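Local coordinates for gamma-butyrobetaine hydroxylase-like N-terminal domain-containing protein (Acidithiobacillus ferrooxidans, PDB 3LUU) that is of unknown function but binds a zinc ion and belongs to the family of gamma-butyrobetaine hydroxylase-like N-terminal domains, at residues Leu10-Leu15 against Arg19-Asp24; Glu36-Glu41 against Val64-Val69. One frame throughout, in Å; residues are numbered along the deposited sequence.

Interaction 1 (Leu10-Leu15 against Arg19-Asp24); sequences LEIRPL and RVMEVD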
ATOM      1  N   LEU A  10       2.544   8.035  10.188  1.00 19.86           N
ATOM      2  CA  LEU A  10       2.870   7.853  11.598  1.00 20.59           C
ATOM      3  C   LEU A  10       3.080   6.374  11.957  1.00 20.60           C
ATOM      4  O   LEU A  10       3.933   6.033  12.779  1.00 20.43           O
ATOM      5  CB  LEU A  10       1.740   8.460  12.445  1.00 23.41           C
ATOM      6  CG  LEU A  10       1.411   9.945  12.195  1.00 25.69           C
ATOM      7  CD1 LEU A  10       0.151  10.376  12.968  1.00 27.81           C
ATOM      8  CD2 LEU A  10       2.600  10.798  12.589  1.00 22.85           C
ATOM      9  N   GLU A  11       2.300   5.480  11.345  1.00 18.25           N
ATOM     10  CA  GLU A  11       2.441   4.045  11.599  1.00 15.91           C
ATOM     11  C   GLU A  11       1.783   3.282  10.470  1.00 15.70           C
ATOM     12  O   GLU A  11       0.821   3.778   9.864  1.00 16.72           O
ATOM     13  CB  GLU A  11       1.751   3.682  12.919  1.00 18.31           C
ATOM     14  CG  GLU A  11       1.837   2.224  13.356  1.00 18.26           C
ATOM     15  CD  GLU A  11       1.297   2.030  14.764  1.00 21.44           C
ATOM     16  OE1 GLU A  11       1.985   2.479  15.692  1.00 23.41           O
ATOM     17  OE2 GLU A  11       0.183   1.464  14.941  1.00 18.48           O
ATOM     18  N   ILE A  12       2.313   2.089  10.197  1.00 16.26           N
ATOM     19  CA  ILE A  12       1.812   1.203   9.146  1.00 16.26           C
ATOM     20  C   ILE A  12       1.511  -0.173   9.769  1.00 12.73           C
ATOM     21  O   ILE A  12       2.333  -0.733  10.492  1.00 13.88           O
ATOM     22  CB  ILE A  12       2.855   1.047   7.994  1.00 15.84           C
ATOM     23  CG1 ILE A  12       3.180   2.409   7.365  1.00 21.01           C
ATOM     24  CG2 ILE A  12       2.333   0.076   6.898  1.00 14.06           C
ATOM     25  CD1 ILE A  12       4.305   3.162   8.089  1.00 34.09           C
ATOM     26  N   ARG A  13       0.340  -0.705   9.494  1.00 12.62           N
ATOM     27  CA  ARG A  13      -0.089  -1.976  10.062  1.00 14.31           C
ATOM     28  C   ARG A  13      -0.616  -2.846   8.951  1.00 16.29           C
ATOM     29  O   ARG A  13      -1.784  -2.753   8.612  1.00 15.48           O
ATOM     30  CB  ARG A  13      -1.209  -1.774  11.082  1.00 14.01           C
ATOM     31  CG  ARG A  13      -0.765  -1.021  12.290  1.00 16.27           C
ATOM     32  CD  ARG A  13      -1.933  -0.766  13.192  1.00 18.50           C
ATOM     33  NE  ARG A  13      -2.942   0.122  12.599  1.00 16.31           N
ATOM     34  CZ  ARG A  13      -2.893   1.457  12.608  1.00 18.80           C
ATOM     35  NH1 ARG A  13      -1.869   2.105  13.151  1.00 18.05           N
ATOM     36  NH2 ARG A  13      -3.880   2.150  12.063  1.00 18.37           N
ATOM     37  N   PRO A  14       0.214  -3.743   8.423  1.00 16.60           N
ATOM     38  CA  PRO A  14      -0.338  -4.700   7.475  1.00 17.34           C
ATOM     39  C   PRO A  14      -1.053  -5.850   8.206  1.00 17.48           C
ATOM     40  O   PRO A  14      -0.430  -6.579   8.993  1.00 17.11           O
ATOM     41  CB  PRO A  14       0.886  -5.176   6.700  1.00 19.46           C
ATOM     42  CG  PRO A  14       2.048  -4.913   7.571  1.00 20.28           C
ATOM     43  CD  PRO A  14       1.666  -3.875   8.596  1.00 16.90           C
ATOM     44  N   LEU A  15      -2.362  -5.982   7.973  1.00 16.04           N
ATOM     45  CA  LEU A  15      -3.221  -6.930   8.701  1.00 16.42           C
ATOM     46  C   LEU A  15      -3.489  -8.155   7.834  1.00 14.87           C
ATOM     47  O   LEU A  15      -4.237  -8.099   6.868  1.00 16.08           O
ATOM     48  CB  LEU A  15      -4.520  -6.248   9.142  1.00 16.53           C
ATOM     49  CG  LEU A  15      -4.421  -4.991  10.045  1.00 19.31           C
ATOM     50  CD1 LEU A  15      -5.764  -4.240  10.088  1.00 15.22           C
ATOM     51  CD2 LEU A  15      -3.913  -5.363  11.477  1.00 17.23           C
ATOM     52  N   ARG A  19      -6.670  -8.694   5.476  1.00 16.40           N
ATOM     53  CA  ARG A  19      -6.066  -8.435   4.172  1.00 14.59           C
ATOM     54  C   ARG A  19      -6.136  -6.974   3.772  1.00 12.66           C
ATOM     55  O   ARG A  19      -6.468  -6.644   2.618  1.00 13.83           O
ATOM     56  CB  ARG A  19      -6.606  -9.371   3.087  1.00 17.42           C
ATOM     57  CG  ARG A  19      -6.540 -10.833   3.528  1.00 24.15           C
ATOM     58  CD  ARG A  19      -6.048 -11.807   2.456  1.00 42.06           C
ATOM     59  NE  ARG A  19      -7.045 -12.074   1.416  1.00 46.70           N
ATOM     60  CZ  ARG A  19      -8.160 -12.803   1.566  1.00 51.85           C
ATOM     61  NH1 ARG A  19      -8.481 -13.348   2.740  1.00 51.63           N
ATOM     62  NH2 ARG A  19      -8.981 -12.987   0.524  1.00 46.09           N
ATOM     63  N   VAL A  20      -5.723  -6.135   4.723  1.00 13.16           N
ATOM     64  CA  VAL A  20      -5.691  -4.689   4.506  0.50 14.57           C
ATOM     65  C   VAL A  20      -4.487  -4.110   5.195  1.00 15.93           C
ATOM     66  O   VAL A  20      -3.998  -4.626   6.224  1.00 14.45           O
ATOM     67  CB  VAL A  20      -6.967  -3.924   4.974  0.50 17.39           C
ATOM     68  CG1 VAL A  20      -8.215  -4.549   4.387  0.50 16.98           C
ATOM     69  CG2 VAL A  20      -7.048  -3.833   6.497  0.50 16.14           C
HETATM   70  N   MSE A  21      -3.963  -3.053   4.576  1.00 14.45           N
HETATM   71  CA  MSE A  21      -2.836  -2.320   5.160  1.00 16.36           C
HETATM   72  C   MSE A  21      -3.362  -0.981   5.661  1.00 14.40           C
HETATM   73  O   MSE A  21      -3.928  -0.194   4.881  1.00 17.58           O
HETATM   74  CB  MSE A  21      -1.671  -2.117   4.177  1.00 14.67           C
HETATM   75  CG  MSE A  21      -0.351  -1.732   4.896  1.00 15.90           C
HETATM   76 SE   MSE A  21       1.040  -1.474   3.629  0.75 16.78          SE
HETATM   77  CE  MSE A  21       0.487   0.061   2.604  1.00 19.54           C
ATOM     78  N   GLU A  22      -3.210  -0.748   6.954  1.00 12.63           N
ATOM     79  CA  GLU A  22      -3.601   0.516   7.561  1.00 13.16           C
ATOM     80  C   GLU A  22      -2.388   1.415   7.648  1.00 13.84           C
ATOM     81  O   GLU A  22      -1.292   0.956   7.939  1.00 13.83           O
ATOM     82  CB  GLU A  22      -4.158   0.295   8.952  1.00 13.46           C
ATOM     83  CG  GLU A  22      -5.403  -0.563   8.963  1.00 14.01           C
ATOM     84  CD  GLU A  22      -6.159  -0.456  10.271  1.00 20.07           C
ATOM     85  OE1 GLU A  22      -5.504  -0.323  11.314  1.00 15.31           O
ATOM     86  OE2 GLU A  22      -7.386  -0.542  10.288  1.00 15.73           O
ATOM     87  N   VAL A  23      -2.590   2.688   7.364  1.00 15.14           N
ATOM     88  CA  VAL A  23      -1.545   3.706   7.507  1.00 14.97           C
ATOM     89  C   VAL A  23      -2.182   4.906   8.200  1.00 15.24           C
ATOM     90  O   VAL A  23      -3.195   5.418   7.746  1.00 15.53           O
ATOM     91  CB  VAL A  23      -0.971   4.181   6.156  1.00 14.20           C
ATOM     92  CG1 VAL A  23       0.173   5.220   6.423  1.00 11.55           C
ATOM     93  CG2 VAL A  23      -0.499   3.001   5.300  1.00 11.93           C
ATOM     94  N   ASP A  24      -1.609   5.291   9.324  1.00 18.06           N
ATOM     95  CA  ASP A  24      -2.032   6.473  10.054  1.00 17.31           C
ATOM     96  C   ASP A  24      -1.210   7.627   9.516  1.00 18.56           C
ATOM     97  O   ASP A  24       0.016   7.520   9.407  1.00 17.10           O
ATOM     98  CB  ASP A  24      -1.714   6.351  11.521  1.00 16.80           C
ATOM     99  CG  ASP A  24      -2.581   5.346  12.255  1.00 17.55           C
ATOM    100  OD1 ASP A  24      -3.715   4.977  11.851  1.00 20.41           O
ATOM    101  OD2 ASP A  24      -2.091   4.950  13.309  1.00 14.18           O
TER
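The guanidinium of Arg13 meets three carboxylates, those of Glu22 and Asp24 across the strand pair and that of Glu11 on its own strand, all at its edge and close to its plane. Asp24 is gripped end-on: Arg13 NH2 lies 2.8 Å from Asp24 OD1 and Arg13 NH1 lies 2.9 Å from Asp24 OD2, both bonds nearly straight but reaching the oxygens from above the carboxylate plane. Glu22 stands almost perpendicular to the guanidinium (planes 87° apart); its OE1 takes Arg13 NE at 2.9 Å on the anti lone pair and Arg13 NH2 at 3.1 Å from above its plane. Glu11 OE2 completes the network, 2.8 Å from Arg13 NH1. A bend at chi3 (-65°) turns the arginine's end back across the neighbouring strand.

Beneath this network runs an antiparallel hairpin, in which Arg13 and Glu22 form a hydrogen-bonded pair and Arg19 with Val20 opposite Leu15 make a G1 beta bulge. Leu15 CD1 rests on Glu22 CD and, at 3.8 Å, on Val20 CG2. On the other face Ile12 CG2 lies alongside the selenomethionine Met21, 3.8 Å from its CG, and Pro14 packs against the same atom.

With a methionine replacing Arg13, Glu11 OE2 and Asp24 OD2, 4.5 Å apart, would probably repel each other without the cation between them. Glu22 OE2 also pairs with Arg32, and Asp24 OD1 with Thr30 OG1, so the acids tie the hairpin to strand 30-34, and the positive charge of Arg13 is likely to keep them ionised.

Interaction 2 (Glu36-Glu41 against Val64-Val69); sequences EHLRVE and VSVVEV. With ZN (zinc ion), chain B.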
ATOM      1  N   GLU A  36      -5.331  -6.584  -2.060  1.00 12.97           N
ATOM      2  CA  GLU A  36      -5.740  -6.758  -3.447  1.00 14.98           C
ATOM      3  C   GLU A  36      -5.580  -5.474  -4.236  1.00 14.30           C
ATOM      4  O   GLU A  36      -5.030  -5.480  -5.312  1.00 14.60           O
ATOM      5  CB  GLU A  36      -7.194  -7.165  -3.512  1.00 14.73           C
ATOM      6  CG  GLU A  36      -7.707  -7.360  -4.933  1.00 16.34           C
ATOM      7  CD  GLU A  36      -9.221  -7.556  -5.013  1.00 13.73           C
ATOM      8  OE1 GLU A  36      -9.965  -7.066  -4.124  1.00 15.19           O
ATOM      9  OE2 GLU A  36      -9.658  -8.223  -5.982  1.00 14.88           O
ATOM     10  N   HIS A  37      -6.137  -4.390  -3.704  1.00 15.37           N
ATOM     11  CA  HIS A  37      -6.067  -3.068  -4.331  1.00 15.50           C
ATOM     12  C   HIS A  37      -4.623  -2.633  -4.554  1.00 14.91           C
ATOM     13  O   HIS A  37      -4.252  -2.224  -5.659  1.00 15.02           O
ATOM     14  CB  HIS A  37      -6.845  -2.077  -3.468  1.00 14.95           C
ATOM     15  CG  HIS A  37      -7.068  -0.737  -4.090  1.00 16.90           C
ATOM     16  ND1 HIS A  37      -7.575   0.323  -3.375  1.00 18.36           N
ATOM     17  CD2 HIS A  37      -6.881  -0.286  -5.347  1.00 18.43           C
ATOM     18  CE1 HIS A  37      -7.683   1.371  -4.164  1.00 21.61           C
ATOM     19  NE2 HIS A  37      -7.260   1.031  -5.360  1.00 16.44           N
ATOM     20  N   LEU A  38      -3.798  -2.794  -3.528  1.00 14.82           N
ATOM     21  CA  LEU A  38      -2.379  -2.458  -3.632  1.00 14.49           C
ATOM     22  C   LEU A  38      -1.686  -3.265  -4.756  1.00 14.59           C
ATOM     23  O   LEU A  38      -0.899  -2.735  -5.556  1.00 15.97           O
ATOM     24  CB  LEU A  38      -1.684  -2.689  -2.277  1.00 15.71           C
ATOM     25  CG  LEU A  38      -2.062  -1.733  -1.137  1.00 15.77           C
ATOM     26  CD1 LEU A  38      -1.671  -2.352   0.190  1.00 12.57           C
ATOM     27  CD2 LEU A  38      -1.400  -0.374  -1.323  1.00 16.38           C
ATOM     28  N   ARG A  39      -2.005  -4.545  -4.830  1.00 14.88           N
ATOM     29  CA  ARG A  39      -1.414  -5.388  -5.846  1.00 15.68           C
ATOM     30  C   ARG A  39      -1.853  -4.988  -7.250  1.00 15.18           C
ATOM     31  O   ARG A  39      -1.027  -4.917  -8.164  1.00 13.67           O
ATOM     32  CB  ARG A  39      -1.732  -6.862  -5.541  1.00 12.68           C
ATOM     33  CG  ARG A  39      -1.165  -7.875  -6.530  1.00 16.67           C
ATOM     34  CD  ARG A  39       0.331  -7.798  -6.640  1.00 18.66           C
ATOM     35  NE  ARG A  39       0.812  -8.618  -7.734  1.00 20.04           N
ATOM     36  CZ  ARG A  39       0.984  -8.207  -8.990  1.00 28.36           C
ATOM     37  NH1 ARG A  39       0.723  -6.964  -9.349  1.00 22.84           N
ATOM     38  NH2 ARG A  39       1.421  -9.057  -9.906  1.00 28.49           N
ATOM     39  N   VAL A  40      -3.143  -4.744  -7.453  1.00 17.30           N
ATOM     40  CA  VAL A  40      -3.597  -4.454  -8.820  1.00 17.68           C
ATOM     41  C   VAL A  40      -3.193  -3.053  -9.252  1.00 19.25           C
ATOM     42  O   VAL A  40      -3.116  -2.792 -10.434  1.00 16.95           O
ATOM     43  CB  VAL A  40      -5.102  -4.732  -9.039  1.00 20.56           C
ATOM     44  CG1 VAL A  40      -5.432  -6.194  -8.655  1.00 18.26           C
ATOM     45  CG2 VAL A  40      -5.939  -3.827  -8.263  1.00 20.11           C
ATOM     46  N   GLU A  41      -2.946  -2.161  -8.297  1.00 20.19           N
ATOM     47  CA  GLU A  41      -2.365  -0.807  -8.559  1.00 26.87           C
ATOM     48  C   GLU A  41      -0.858  -0.714  -8.329  1.00 29.23           C
ATOM     49  O   GLU A  41      -0.334   0.379  -8.225  1.00 33.45           O
ATOM     50  CB  GLU A  41      -2.954   0.212  -7.585  1.00 29.28           C
ATOM     51  CG  GLU A  41      -4.437   0.307  -7.580  1.00 31.83           C
ATOM     52  CD  GLU A  41      -4.914   1.308  -8.545  1.00 37.32           C
ATOM     53  OE1 GLU A  41      -4.184   1.480  -9.543  1.00 29.56           O
ATOM     54  OE2 GLU A  41      -5.983   1.922  -8.282  1.00 23.32           O
ATOM     55  N   VAL A  64      -4.215 -12.453  -3.107  1.00 19.86           N
ATOM     56  CA  VAL A  64      -2.818 -12.058  -2.905  1.00 20.01           C
ATOM     57  C   VAL A  64      -2.675 -11.346  -1.540  1.00 21.49           C
ATOM     58  O   VAL A  64      -3.622 -10.670  -1.063  1.00 24.93           O
ATOM     59  CB  VAL A  64      -2.309 -11.270  -4.152  1.00 20.96           C
ATOM     60  CG1 VAL A  64      -0.913 -10.782  -3.968  1.00 13.53           C
ATOM     61  CG2 VAL A  64      -2.395 -12.238  -5.428  1.00 24.34           C
ATOM     62  N   SER A  65      -1.554 -11.587  -0.851  1.00 18.37           N
ATOM     63  CA  SER A  65      -1.285 -10.875   0.381  1.00 21.07           C
ATOM     64  C   SER A  65       0.046 -10.132   0.324  1.00 20.00           C
ATOM     65  O   SER A  65       0.893 -10.423  -0.502  1.00 15.10           O
ATOM     66  CB  SER A  65      -1.341 -11.817   1.587  1.00 21.70           C
ATOM     67  OG  SER A  65      -0.245 -12.702   1.567  1.00 32.55           O
ATOM     68  N   VAL A  66       0.180  -9.119   1.184  1.00 18.99           N
ATOM     69  CA  VAL A  66       1.435  -8.438   1.401  1.00 18.95           C
ATOM     70  C   VAL A  66       2.180  -9.249   2.463  1.00 18.06           C
ATOM     71  O   VAL A  66       1.723  -9.407   3.605  1.00 21.11           O
ATOM     72  CB  VAL A  66       1.228  -6.979   1.823  1.00 16.91           C
ATOM     73  CG1 VAL A  66       2.535  -6.355   2.239  1.00 19.36           C
ATOM     74  CG2 VAL A  66       0.574  -6.197   0.663  1.00 14.12           C
ATOM     75  N   VAL A  67       3.302  -9.808   2.059  1.00 15.56           N
ATOM     76  CA  VAL A  67       4.121 -10.623   2.946  1.00 17.96           C
ATOM     77  C   VAL A  67       5.131  -9.795   3.733  1.00 19.53           C
ATOM     78  O   VAL A  67       5.471 -10.159   4.859  1.00 21.61           O
ATOM     79  CB  VAL A  67       4.754 -11.798   2.202  1.00 19.14           C
ATOM     80  CG1 VAL A  67       3.633 -12.687   1.677  1.00 21.59           C
ATOM     81  CG2 VAL A  67       5.662 -11.347   1.094  1.00 19.99           C
ATOM     82  N   GLU A  68       5.570  -8.661   3.176  1.00 19.51           N
ATOM     83  CA  GLU A  68       6.460  -7.765   3.876  1.00 20.55           C
ATOM     84  C   GLU A  68       6.364  -6.357   3.350  1.00 18.44           C
ATOM     85  O   GLU A  68       6.059  -6.148   2.196  1.00 19.40           O
ATOM     86  CB  GLU A  68       7.904  -8.258   3.739  1.00 22.86           C
ATOM     87  CG  GLU A  68       8.754  -7.831   4.921  1.00 36.53           C
ATOM     88  CD  GLU A  68      10.101  -8.511   4.963  1.00 46.74           C
ATOM     89  OE1 GLU A  68      10.376  -9.393   4.110  1.00 58.08           O
ATOM     90  OE2 GLU A  68      10.891  -8.142   5.863  1.00 62.47           O
ATOM     91  N   VAL A  69       6.613  -5.407   4.236  1.00 18.41           N
ATOM     92  CA  VAL A  69       6.583  -3.979   3.959  1.00 15.29           C
ATOM     93  C   VAL A  69       7.964  -3.472   4.394  1.00 17.92           C
ATOM     94  O   VAL A  69       8.320  -3.592   5.569  1.00 14.73           O
ATOM     95  CB  VAL A  69       5.475  -3.280   4.782  1.00 17.67           C
ATOM     96  CG1 VAL A  69       5.564  -1.782   4.630  1.00 17.34           C
ATOM     97  CG2 VAL A  69       4.071  -3.801   4.383  1.00 16.29           C
TER
HETATM   98 ZN    ZN B 101      -7.556   2.151  -7.035  1.00 24.27          ZN
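Helix 36-40 and the segment leading into strand 66-69 share no backbone hydrogen bond, and the two segments meet through side chains alone, burying 152 Å² in all. Arg39 makes the closer of the two touches: the aliphatic part of its chain crosses Val64, with Arg39 CG 3.9 Å from Val64 CG1. A bend at chi2 (59°) turns the chain beyond CG, and the guanidinium at its end forms a salt bridge through NE with Asp83, so the methylenes pack while the charge is met by another loop. Deeper in the fold, Leu38 CD1 lies 4.5 Å from Val66 CG2, a looser apolar touch between two buried residues; Leu38 also rests on Leu95 and Leu98 of helix 92-98, and Val66 on Phe35 and Phe81.

The contact thus joins the short helix that follows the first antiparallel sheet to the edge strand 66-72 of the second. That strand carries a classic beta bulge, in which Val67 and Glu68 both face His80 of strand 76-81.

His37 and Glu41 point from the helix segment to the zinc ion instead. They lie four residues apart, and the backbone bond from Glu41 N to His37 O, 2.9 Å long, closes the turn between them. His37 binds through NE2, 2.0 Å from the zinc. Glu41, the first residue to leave helical geometry, bends at chi2 and offers OE2, also 2.0 Å from the zinc. The C-terminal residue Glu101 completes the site with its main-chain oxygens, O and OXT.

Overall arrangement
Interactions 1 and 2 follow one another along the chain, with centres about 12 Å apart, and meet in the apolar layer between the two antiparallel sheets. Met21 joins them: its SE lies 3.9 Å from Val69 CG2, and its CB lies 4.0 Å from Leu38 CD1, while Pro14 CG reaches Val69 CG2 at 3.9 Å. The apolar face of the hairpin therefore packs on both segments of interaction 2, and its salt-bridge network lies on the other face. The zinc belongs to interaction 2 through His37 and Glu41; its ligands are His37, Glu41 and Glu101, none of them in interaction 1, whose Met21 side chain lies about 13 Å from the ion.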